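Local coordinates for protein predicted component of a thermophile-specific DNA repair system, contains a RAMP domain (Methanopyrus kandleri, PDB 4N0L) that binds CRISPR RNA as the Csm3 subunit of the type III-A antiviral system and, judging from its family, may also act as an endonuclease, at residues V11-L16 / E304-S309; S44-V49 / P194-H199; E84-G89 / G113-C118; A274-S279 / E317-A322. All blocks are in the same frame, centred on the assembly; numbering follows the deposited sequence.

Contact 1: residues V11-L16 / E304-S309; sequences VGEIRL and EVTYLS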
# COMPACT_ATOMS: atom_id res chain seq x y z
N VAL A 11 10.20 -3.62 -7.02
CA VAL A 11 11.03 -4.74 -6.60
C VAL A 11 12.20 -4.28 -5.73
O VAL A 11 12.93 -3.36 -6.09
CB VAL A 11 11.59 -5.52 -7.81
CG1 VAL A 11 12.42 -6.71 -7.34
CG2 VAL A 11 10.47 -5.97 -8.73
N GLY A 12 12.35 -4.93 -4.58
CA GLY A 12 13.43 -4.62 -3.66
C GLY A 12 13.28 -5.47 -2.41
O GLY A 12 12.91 -6.64 -2.50
N GLU A 13 13.53 -4.88 -1.25
CA GLU A 13 13.37 -5.62 -0.01
C GLU A 13 13.07 -4.71 1.18
O GLU A 13 13.28 -3.49 1.13
CB GLU A 13 14.63 -6.45 0.29
CG GLU A 13 15.87 -5.62 0.60
CD GLU A 13 17.10 -6.48 0.89
OE1 GLU A 13 18.11 -5.92 1.34
OE2 GLU A 13 17.05 -7.71 0.66
N ILE A 14 12.55 -5.31 2.24
CA ILE A 14 12.29 -4.61 3.48
C ILE A 14 13.41 -4.90 4.47
O ILE A 14 13.67 -6.06 4.78
CB ILE A 14 10.94 -5.02 4.10
CG1 ILE A 14 9.80 -4.82 3.11
CG2 ILE A 14 10.70 -4.26 5.40
CD1 ILE A 14 8.50 -5.47 3.54
N ARG A 15 14.07 -3.86 4.96
CA ARG A 15 15.05 -4.03 6.03
C ARG A 15 14.47 -3.54 7.35
O ARG A 15 13.92 -2.45 7.43
CB ARG A 15 16.34 -3.28 5.73
CG ARG A 15 17.39 -3.45 6.82
CD ARG A 15 18.64 -2.64 6.57
NE ARG A 15 19.58 -2.77 7.69
CZ ARG A 15 19.58 -1.97 8.75
NH1 ARG A 15 18.71 -0.97 8.84
NH2 ARG A 15 20.46 -2.16 9.72
N LEU A 16 14.59 -4.37 8.39
CA LEU A 16 14.18 -3.95 9.72
C LEU A 16 15.27 -3.12 10.39
O LEU A 16 16.42 -3.56 10.50
CB LEU A 16 13.85 -5.17 10.59
CG LEU A 16 12.59 -5.95 10.23
CD1 LEU A 16 12.74 -7.41 10.59
CD2 LEU A 16 11.37 -5.35 10.92
N GLU A 304 23.35 -4.33 -0.68
CA GLU A 304 22.35 -3.31 -0.37
C GLU A 304 20.92 -3.81 -0.58
O GLU A 304 20.03 -3.47 0.20
CB GLU A 304 22.59 -2.05 -1.22
CG GLU A 304 23.95 -1.37 -1.00
CD GLU A 304 24.12 -0.78 0.39
OE1 GLU A 304 23.15 -0.77 1.18
OE2 GLU A 304 25.24 -0.33 0.71
N VAL A 305 20.69 -4.60 -1.62
CA VAL A 305 19.37 -5.18 -1.84
C VAL A 305 19.53 -6.68 -2.05
O VAL A 305 19.64 -7.16 -3.18
CB VAL A 305 18.65 -4.55 -3.05
CG1 VAL A 305 17.23 -5.10 -3.17
CG2 VAL A 305 18.62 -3.03 -2.94
N THR A 306 19.53 -7.43 -0.95
CA THR A 306 19.89 -8.84 -0.96
C THR A 306 18.88 -9.74 -1.67
O THR A 306 19.21 -10.83 -2.12
CB THR A 306 20.09 -9.37 0.47
OG1 THR A 306 18.82 -9.49 1.13
CG2 THR A 306 20.98 -8.42 1.26
N TYR A 307 17.64 -9.26 -1.77
CA TYR A 307 16.56 -10.04 -2.37
C TYR A 307 16.83 -10.35 -3.84
O TYR A 307 16.39 -11.38 -4.35
CB TYR A 307 15.23 -9.29 -2.24
CG TYR A 307 14.02 -10.05 -2.75
CD1 TYR A 307 13.77 -11.36 -2.34
CD2 TYR A 307 13.11 -9.45 -3.61
CE1 TYR A 307 12.66 -12.05 -2.79
CE2 TYR A 307 12.00 -10.14 -4.07
CZ TYR A 307 11.77 -11.43 -3.66
OH TYR A 307 10.67 -12.12 -4.12
N LEU A 308 17.55 -9.45 -4.50
CA LEU A 308 17.79 -9.58 -5.93
C LEU A 308 18.57 -10.84 -6.28
O LEU A 308 18.39 -11.41 -7.36
CB LEU A 308 18.52 -8.34 -6.46
CG LEU A 308 17.76 -7.02 -6.33
CD1 LEU A 308 18.47 -5.90 -7.08
CD2 LEU A 308 16.31 -7.15 -6.80
N SER A 309 19.44 -11.28 -5.37
CA SER A 309 20.24 -12.48 -5.62
C SER A 309 19.42 -13.76 -5.56
O SER A 309 19.85 -14.80 -6.06
CB SER A 309 21.40 -12.56 -4.61
OG SER A 309 22.32 -11.51 -4.79
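Glu13 reaches from strand 7-16, the central strand of the RRM-like antiparallel sheet, to grip the turn at Thr306 and Tyr307 in the loop between helix 295-300 and strand 314-316. It has the largest share of the buried surface, with Tyr307 and Gly12 next. With chi1 at 67° and an extended chain beyond CG, its carboxylate arrives at the start of the turn. Glu13 OE2 takes the hydroxyl OG1 of Thr306 on its syn lone pair at 2.6 Å, while Glu13 OE1 accepts the backbone N of Thr306 at 3.1 Å from above the carboxylate plane. The N of Tyr307 adds a weak, bent bond to OE2 (128° at the hydrogen). Arg223 forms a salt bridge to OE1, which probably helps to keep this buried acid ionised. On the strand itself, Gly12 CA lies 3.9 Å from Val305 CG1, so this methyl packs directly on the backbone. Farther along, Val11 CG1 meets Leu308 CD2 at 4.0 Å, and Phe292 touches both side chains. Tyr307, its CG anti to the backbone N (chi1 -176°), swings its ring to the strand, where the carbonyl O of Gly12 stands obliquely to the ring, 3.0 Å from CD2.

Contact 2: residues S44-V49 / P194-H199; sequences SGYPYV and PTEVKH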
# COMPACT_ATOMS: atom_id res chain seq x y z
N SER A 44 7.17 -22.73 5.71
CA SER A 44 8.62 -22.62 5.78
C SER A 44 9.14 -22.72 7.21
O SER A 44 10.25 -23.20 7.44
CB SER A 44 9.09 -21.31 5.16
OG SER A 44 8.58 -20.20 5.87
N GLY A 45 8.35 -22.26 8.17
CA GLY A 45 8.76 -22.29 9.56
C GLY A 45 9.48 -21.02 9.98
O GLY A 45 9.90 -20.89 11.13
N TYR A 46 9.63 -20.09 9.05
CA TYR A 46 10.32 -18.84 9.31
C TYR A 46 9.33 -17.68 9.41
O TYR A 46 8.24 -17.74 8.83
CB TYR A 46 11.35 -18.56 8.21
CG TYR A 46 12.58 -19.43 8.32
CD1 TYR A 46 13.52 -19.21 9.32
CD2 TYR A 46 12.81 -20.46 7.42
CE1 TYR A 46 14.65 -19.99 9.42
CE2 TYR A 46 13.93 -21.26 7.52
CZ TYR A 46 14.85 -21.02 8.52
OH TYR A 46 15.98 -21.81 8.62
N PRO A 47 9.70 -16.62 10.15
CA PRO A 47 8.83 -15.45 10.23
C PRO A 47 8.73 -14.73 8.89
O PRO A 47 9.66 -14.80 8.09
CB PRO A 47 9.54 -14.57 11.27
CG PRO A 47 10.97 -14.96 11.16
CD PRO A 47 10.94 -16.44 10.92
N TYR A 48 7.61 -14.06 8.66
CA TYR A 48 7.42 -13.33 7.42
C TYR A 48 6.35 -12.27 7.61
O TYR A 48 5.67 -12.25 8.63
CB TYR A 48 7.06 -14.28 6.27
CG TYR A 48 5.60 -14.70 6.22
CD1 TYR A 48 4.80 -14.36 5.14
CD2 TYR A 48 5.03 -15.43 7.26
CE1 TYR A 48 3.47 -14.73 5.08
CE2 TYR A 48 3.70 -15.81 7.21
CZ TYR A 48 2.93 -15.46 6.12
OH TYR A 48 1.60 -15.83 6.06
N VAL A 49 6.22 -11.38 6.63
CA VAL A 49 5.18 -10.37 6.67
C VAL A 49 4.21 -10.57 5.52
O VAL A 49 4.57 -10.37 4.35
CB VAL A 49 5.76 -8.95 6.61
CG1 VAL A 49 4.65 -7.92 6.82
CG2 VAL A 49 6.85 -8.78 7.65
N PRO A 194 15.80 -16.61 14.19
CA PRO A 194 15.02 -17.79 14.56
C PRO A 194 15.49 -19.05 13.83
O PRO A 194 16.25 -18.94 12.87
CB PRO A 194 13.60 -17.41 14.15
CG PRO A 194 13.81 -16.54 12.97
CD PRO A 194 15.03 -15.73 13.29
N THR A 195 15.03 -20.21 14.27
CA THR A 195 15.38 -21.46 13.62
C THR A 195 14.19 -21.98 12.82
O THR A 195 13.10 -21.42 12.89
CB THR A 195 15.83 -22.54 14.63
OG1 THR A 195 14.77 -22.80 15.56
CG2 THR A 195 17.06 -22.07 15.39
N GLU A 196 14.41 -23.04 12.05
CA GLU A 196 13.34 -23.61 11.24
C GLU A 196 12.31 -24.28 12.14
O GLU A 196 12.57 -25.32 12.75
CB GLU A 196 13.91 -24.61 10.24
CG GLU A 196 12.96 -25.00 9.12
CD GLU A 196 13.66 -25.73 7.99
OE1 GLU A 196 13.92 -26.94 8.14
OE2 GLU A 196 13.96 -25.09 6.96
N VAL A 197 11.13 -23.67 12.23
CA VAL A 197 10.06 -24.15 13.11
C VAL A 197 8.77 -24.31 12.31
O VAL A 197 7.85 -23.49 12.43
CB VAL A 197 9.83 -23.20 14.31
CG1 VAL A 197 8.84 -23.81 15.29
CG2 VAL A 197 11.14 -22.91 15.02
N LYS A 198 8.71 -25.34 11.48
CA LYS A 198 7.54 -25.56 10.64
C LYS A 198 6.38 -26.14 11.45
O LYS A 198 6.60 -26.85 12.43
CB LYS A 198 7.88 -26.50 9.48
CG LYS A 198 9.01 -26.01 8.59
CD LYS A 198 9.43 -27.08 7.58
CE LYS A 198 10.56 -26.59 6.69
NZ LYS A 198 11.08 -27.67 5.80
N HIS A 199 5.16 -25.82 11.00
CA HIS A 199 3.89 -26.27 11.59
C HIS A 199 3.95 -26.78 13.03
O HIS A 199 4.13 -27.97 13.28
CB HIS A 199 3.27 -27.36 10.70
CG HIS A 199 4.27 -28.14 9.90
ND1 HIS A 199 4.64 -27.78 8.62
CD2 HIS A 199 4.98 -29.25 10.20
CE1 HIS A 199 5.53 -28.64 8.17
NE2 HIS A 199 5.75 -29.55 9.11
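The Tyr46 ring has Glu196 CA over one face and the carbonyl O of Pro194 at its edge, in the ring plane, 3.9 Å from CE1. The Glu196 side chain crosses the ring obliquely: its CB lies 3.8 Å from Tyr46 OH, and the carboxylate plane is turned 70° from that of the ring. This is packing between two irregular loops, the first leading into strand 47-48 of a two-stranded hairpin. Pro47 and Pro194 meet through their rings, CD of Pro47 lying 3.5 Å from CG of Pro194. The backbones come closest at Gly45, whose CA is 3.7 Å from Lys198 CA, a spacing that leaves no room for a side chain on the facing side. One cross-contact hydrogen bond ties them: Val197 N to Gly45 O, 3.2 Å, with the donor 36° above the carbonyl plane; Arg40 also donates to that oxygen. The extended Lys198 chain runs past the carbonyl of Ser44, with CG 3.3 Å from Ser44 O. Behind the loops, helix 181-191 supplies Phe188 against Tyr46, Pro47 and Pro194, and Val184 against Tyr46, while strand 39-40, the hairpin partner of strand 47-48, brings Arg40 against Pro194 and Val197.

Contact 3: residues E84-G89 / G113-C118; sequences ERHECG and GTCPVC. With ZN (zinc ion), chain C.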
# COMPACT_ATOMS: atom_id res chain seq x y z
N GLU A 84 -11.81 4.96 11.70
CA GLU A 84 -10.93 4.12 10.88
C GLU A 84 -11.67 3.51 9.70
O GLU A 84 -12.90 3.60 9.61
CB GLU A 84 -10.31 3.00 11.72
CG GLU A 84 -11.32 1.98 12.22
CD GLU A 84 -10.67 0.82 12.95
OE1 GLU A 84 -9.47 0.94 13.30
OE2 GLU A 84 -11.34 -0.20 13.16
N ARG A 85 -10.92 2.88 8.81
CA ARG A 85 -11.46 2.23 7.61
C ARG A 85 -12.40 3.14 6.83
O ARG A 85 -13.60 2.89 6.74
CB ARG A 85 -12.19 0.94 8.00
N HIS A 86 -11.85 4.22 6.26
CA HIS A 86 -12.61 5.04 5.32
C HIS A 86 -12.88 4.24 4.07
O HIS A 86 -11.96 3.69 3.46
CB HIS A 86 -11.86 6.33 4.97
CG HIS A 86 -12.28 6.94 3.66
ND1 HIS A 86 -13.21 7.95 3.58
CD2 HIS A 86 -11.89 6.68 2.39
CE1 HIS A 86 -13.39 8.29 2.32
NE2 HIS A 86 -12.59 7.53 1.57
N GLU A 87 -14.15 4.15 3.68
CA GLU A 87 -14.51 3.51 2.43
C GLU A 87 -15.58 4.32 1.70
O GLU A 87 -16.64 4.60 2.26
CB GLU A 87 -15.00 2.08 2.68
CG GLU A 87 -13.92 1.12 3.12
CD GLU A 87 -14.46 -0.25 3.46
OE1 GLU A 87 -15.17 -0.37 4.48
OE2 GLU A 87 -14.18 -1.21 2.71
N CYS A 88 -15.29 4.70 0.46
CA CYS A 88 -16.26 5.40 -0.37
C CYS A 88 -16.28 4.79 -1.76
O CYS A 88 -15.42 3.97 -2.09
CB CYS A 88 -15.94 6.90 -0.45
SG CYS A 88 -14.58 7.31 -1.56
N GLY A 89 -17.25 5.19 -2.57
CA GLY A 89 -17.39 4.63 -3.90
C GLY A 89 -16.88 5.55 -4.98
O GLY A 89 -16.98 5.24 -6.17
N GLY A 113 -11.95 14.40 -8.72
CA GLY A 113 -13.17 13.61 -8.78
C GLY A 113 -13.11 12.21 -8.18
O GLY A 113 -14.13 11.54 -8.10
N THR A 114 -11.93 11.77 -7.76
CA THR A 114 -11.79 10.42 -7.22
C THR A 114 -11.04 10.39 -5.89
O THR A 114 -10.33 11.33 -5.54
CB THR A 114 -11.06 9.49 -8.21
OG1 THR A 114 -9.75 10.00 -8.47
CG2 THR A 114 -11.84 9.37 -9.51
N CYS A 115 -11.22 9.29 -5.16
CA CYS A 115 -10.60 9.12 -3.86
C CYS A 115 -9.33 8.28 -3.97
O CYS A 115 -9.39 7.11 -4.34
CB CYS A 115 -11.58 8.46 -2.88
SG CYS A 115 -10.98 8.32 -1.18
N PRO A 116 -8.18 8.88 -3.64
CA PRO A 116 -6.88 8.19 -3.68
C PRO A 116 -6.84 6.97 -2.77
O PRO A 116 -6.31 5.93 -3.17
CB PRO A 116 -5.90 9.27 -3.19
CG PRO A 116 -6.59 10.56 -3.46
CD PRO A 116 -8.04 10.29 -3.26
N VAL A 117 -7.37 7.10 -1.56
CA VAL A 117 -7.41 6.00 -0.61
C VAL A 117 -8.09 4.76 -1.18
O VAL A 117 -7.50 3.68 -1.25
CB VAL A 117 -8.14 6.40 0.69
CG1 VAL A 117 -8.24 5.20 1.63
CG2 VAL A 117 -7.42 7.56 1.36
N CYS A 118 -9.34 4.94 -1.60
CA CYS A 118 -10.17 3.82 -2.04
C CYS A 118 -9.79 3.30 -3.43
O CYS A 118 -9.86 2.09 -3.68
CB CYS A 118 -11.64 4.22 -2.00
SG CYS A 118 -12.28 4.50 -0.31
ZN ZN C . -12.54 6.82 -0.34
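A single zinc ion holds the two segments together, bound by His86 and Cys88 from one loop and by Cys115 and Cys118 from the other segment. The site is a zinc site of three cysteines and one histidine in which Cys115 and Cys118 form a CxxC pair at the start of helix 116-121; Cys115 occupies the N-cap position and Cys118 lies in the helix. His86 NE2 binds the metal at 2.0 Å, and the three sulfurs complete the shell, Cys88 SG at 2.4 Å and the SG atoms of Cys115 and Cys118 each at 2.3 Å. These lengths are those of ordinary zinc-nitrogen and zinc-thiolate bonds, and four such ligands from two segments brace the loop against the helix start.

The histidine ring is fixed from behind: its ND1 donates to the carbonyl O of Phe77, which leaves NE2 for the metal. The Phe77 ring also stacks on the imidazole, and Trp109 meets it edge-to-face. Val117 CG1 packs 4.0 Å from His86 CD2, while the sulfurs of Cys115 and Cys118 both stand obliquely to the ring. Cys88 puts its SG between its own backbone N and carbonyl carbon (chi1 77°), a turn that directs the sulfur to the zinc and brings it 3.5 Å from Cys115 CB. Around the site, helix 51-69 contributes Arg59, which touches Val117 and Cys118 and bonds to the His86 carbonyl. Cys118 SG serves two partners, since besides the zinc it accepts a nearly straight hydrogen bond (163° at the hydrogen) from Cys88 N at 3.1 Å.

Contact 4: residues A274-S279 / E317-A322; sequences ALCARS and EIVIRA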
# COMPACT_ATOMS: atom_id res chain seq x y z
N ALA A 274 13.97 -1.10 -8.25
CA ALA A 274 13.46 -0.85 -9.59
C ALA A 274 11.94 -0.80 -9.67
O ALA A 274 11.24 -1.44 -8.89
CB ALA A 274 13.99 -1.90 -10.55
N LEU A 275 11.45 -0.01 -10.63
CA LEU A 275 10.05 -0.06 -11.03
C LEU A 275 9.94 -0.77 -12.37
O LEU A 275 10.48 -0.30 -13.37
CB LEU A 275 9.45 1.35 -11.12
CG LEU A 275 8.86 2.01 -9.87
CD1 LEU A 275 9.68 1.72 -8.62
CD2 LEU A 275 8.73 3.51 -10.09
N CYS A 276 9.22 -1.89 -12.40
CA CYS A 276 9.17 -2.73 -13.59
C CYS A 276 7.79 -2.71 -14.23
O CYS A 276 6.81 -3.17 -13.64
CB CYS A 276 9.57 -4.16 -13.24
SG CYS A 276 11.16 -4.29 -12.37
N ALA A 277 7.72 -2.18 -15.45
CA ALA A 277 6.44 -1.92 -16.11
C ALA A 277 6.15 -2.87 -17.26
O ALA A 277 7.03 -3.20 -18.06
CB ALA A 277 6.40 -0.49 -16.60
N ARG A 278 4.90 -3.33 -17.34
CA ARG A 278 4.41 -4.09 -18.48
C ARG A 278 3.05 -3.57 -18.92
O ARG A 278 2.08 -3.63 -18.16
CB ARG A 278 4.34 -5.59 -18.16
CG ARG A 278 5.69 -6.22 -17.89
CD ARG A 278 5.61 -7.71 -17.63
NE ARG A 278 5.04 -8.04 -16.33
CZ ARG A 278 5.31 -9.17 -15.67
NH1 ARG A 278 6.14 -10.06 -16.19
NH2 ARG A 278 4.75 -9.40 -14.49
N SER A 279 2.98 -3.04 -20.14
CA SER A 279 1.72 -2.55 -20.69
C SER A 279 0.98 -3.67 -21.40
O SER A 279 1.58 -4.68 -21.77
CB SER A 279 1.96 -1.39 -21.66
OG SER A 279 2.42 -1.87 -22.92
N GLU A 317 8.48 -4.70 -20.07
CA GLU A 317 8.56 -3.81 -21.22
C GLU A 317 9.63 -2.76 -20.97
O GLU A 317 10.51 -2.53 -21.80
CB GLU A 317 7.21 -3.15 -21.50
CG GLU A 317 7.22 -2.21 -22.68
CD GLU A 317 5.85 -1.63 -22.97
OE1 GLU A 317 5.75 -0.73 -23.83
OE2 GLU A 317 4.87 -2.08 -22.34
N ILE A 318 9.54 -2.12 -19.80
CA ILE A 318 10.50 -1.10 -19.41
C ILE A 318 10.84 -1.25 -17.93
O ILE A 318 9.96 -1.38 -17.09
CB ILE A 318 9.95 0.32 -19.68
CG1 ILE A 318 9.91 0.59 -21.18
CG2 ILE A 318 10.79 1.37 -18.97
CD1 ILE A 318 9.35 1.95 -21.55
N VAL A 319 12.14 -1.24 -17.63
CA VAL A 319 12.61 -1.32 -16.25
C VAL A 319 13.27 -0.02 -15.83
O VAL A 319 14.26 0.40 -16.43
CB VAL A 319 13.61 -2.48 -16.06
CG1 VAL A 319 14.25 -2.42 -14.68
CG2 VAL A 319 12.92 -3.83 -16.28
N ILE A 320 12.70 0.64 -14.82
CA ILE A 320 13.30 1.85 -14.28
C ILE A 320 14.09 1.52 -13.03
O ILE A 320 13.52 1.21 -11.98
CB ILE A 320 12.23 2.91 -13.93
CG1 ILE A 320 11.28 3.14 -15.11
CG2 ILE A 320 12.90 4.21 -13.51
CD1 ILE A 320 11.96 3.63 -16.36
N ARG A 321 15.41 1.61 -13.12
CA ARG A 321 16.29 1.28 -12.01
C ARG A 321 16.65 2.53 -11.22
O ARG A 321 16.68 3.63 -11.77
CB ARG A 321 17.57 0.60 -12.50
CG ARG A 321 17.35 -0.74 -13.16
CD ARG A 321 18.59 -1.18 -13.93
NE ARG A 321 18.51 -2.58 -14.32
CZ ARG A 321 17.95 -3.01 -15.44
NH1 ARG A 321 17.91 -4.30 -15.72
NH2 ARG A 321 17.42 -2.14 -16.29
N ALA A 322 16.88 2.36 -9.92
CA ALA A 322 17.41 3.44 -9.10
C ALA A 322 18.73 3.90 -9.70
O ALA A 322 19.06 5.09 -9.70
CB ALA A 322 17.60 2.98 -7.66
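The edge pairing of the RRM-like antiparallel sheet, where outer strand 318-321 lies against strand 268-278, begins at a classic beta bulge. The axes of strands 274-278 and 318-321 approach to 4.6 Å, their directions 169° apart, close to exactly antiparallel. Two hydrogen-bonded pairs, Leu275 with Ile320 and Ala277 with Ile318, alternate with the non-hydrogen-bonded pairs Ala274-Arg321 and Cys276-Val319. Leu275 and Ile320 exchange bonds of 2.8 Å in both directions, N of each to O of the other. At the bulge, Glu317 and Ile318 both face Ala277, whose carbonyl O accepts two backbone donors: Ile318 N at 3.2 Å and Glu317 N at 2.9 Å.

The side chains divide between the two faces. Ala274, Cys276, Val319 and Arg321 lie on one, the CG1 of Val319 lying 4.2 Å from Ala274 CB and 4.3 Å from Cys276 SG; Phe292 of strand 290-292 packs against all four. That same CG1 also lies on one face of the Arg321 guanidinium, offset toward its rim, and this group forms a salt bridge with Asp297. Leu275, Ala277, Ile318 and Ile320 take the other face, where Leu275 and Ile320 meet through their CB atoms. Beyond the bulge, Glu317 stretches out fully from a chi1 of -180° and its carboxylate closes the end of the strand pair. Glu317 OE2 is gripped twice by Ser279, by N nearly along the C-O axis and by OG on the syn lone pair at 2.5 Å.

Contacts 1 and 4 share the main sheet, since strands 7-16 and 268-278 are neighbours in it. Their centres are about 17 Å apart and they touch directly: Val11 N lies 3.1 Å from Ala274 O, a probable hydrogen bond, and Val11 CG2 packs 4.1 Å from Cys276 SG. Their segments alternate along the chain, whereas contact 2 is nested inside the loop closed by contact 1, its nearest atoms about 5 Å away without touching. Contact 3, nested in turn inside contact 2, holds the zinc site across the chain's centre from contacts 1 and 2, with centres about 31 and 36 Å away; contact 4 is about 28 Å from it by centres.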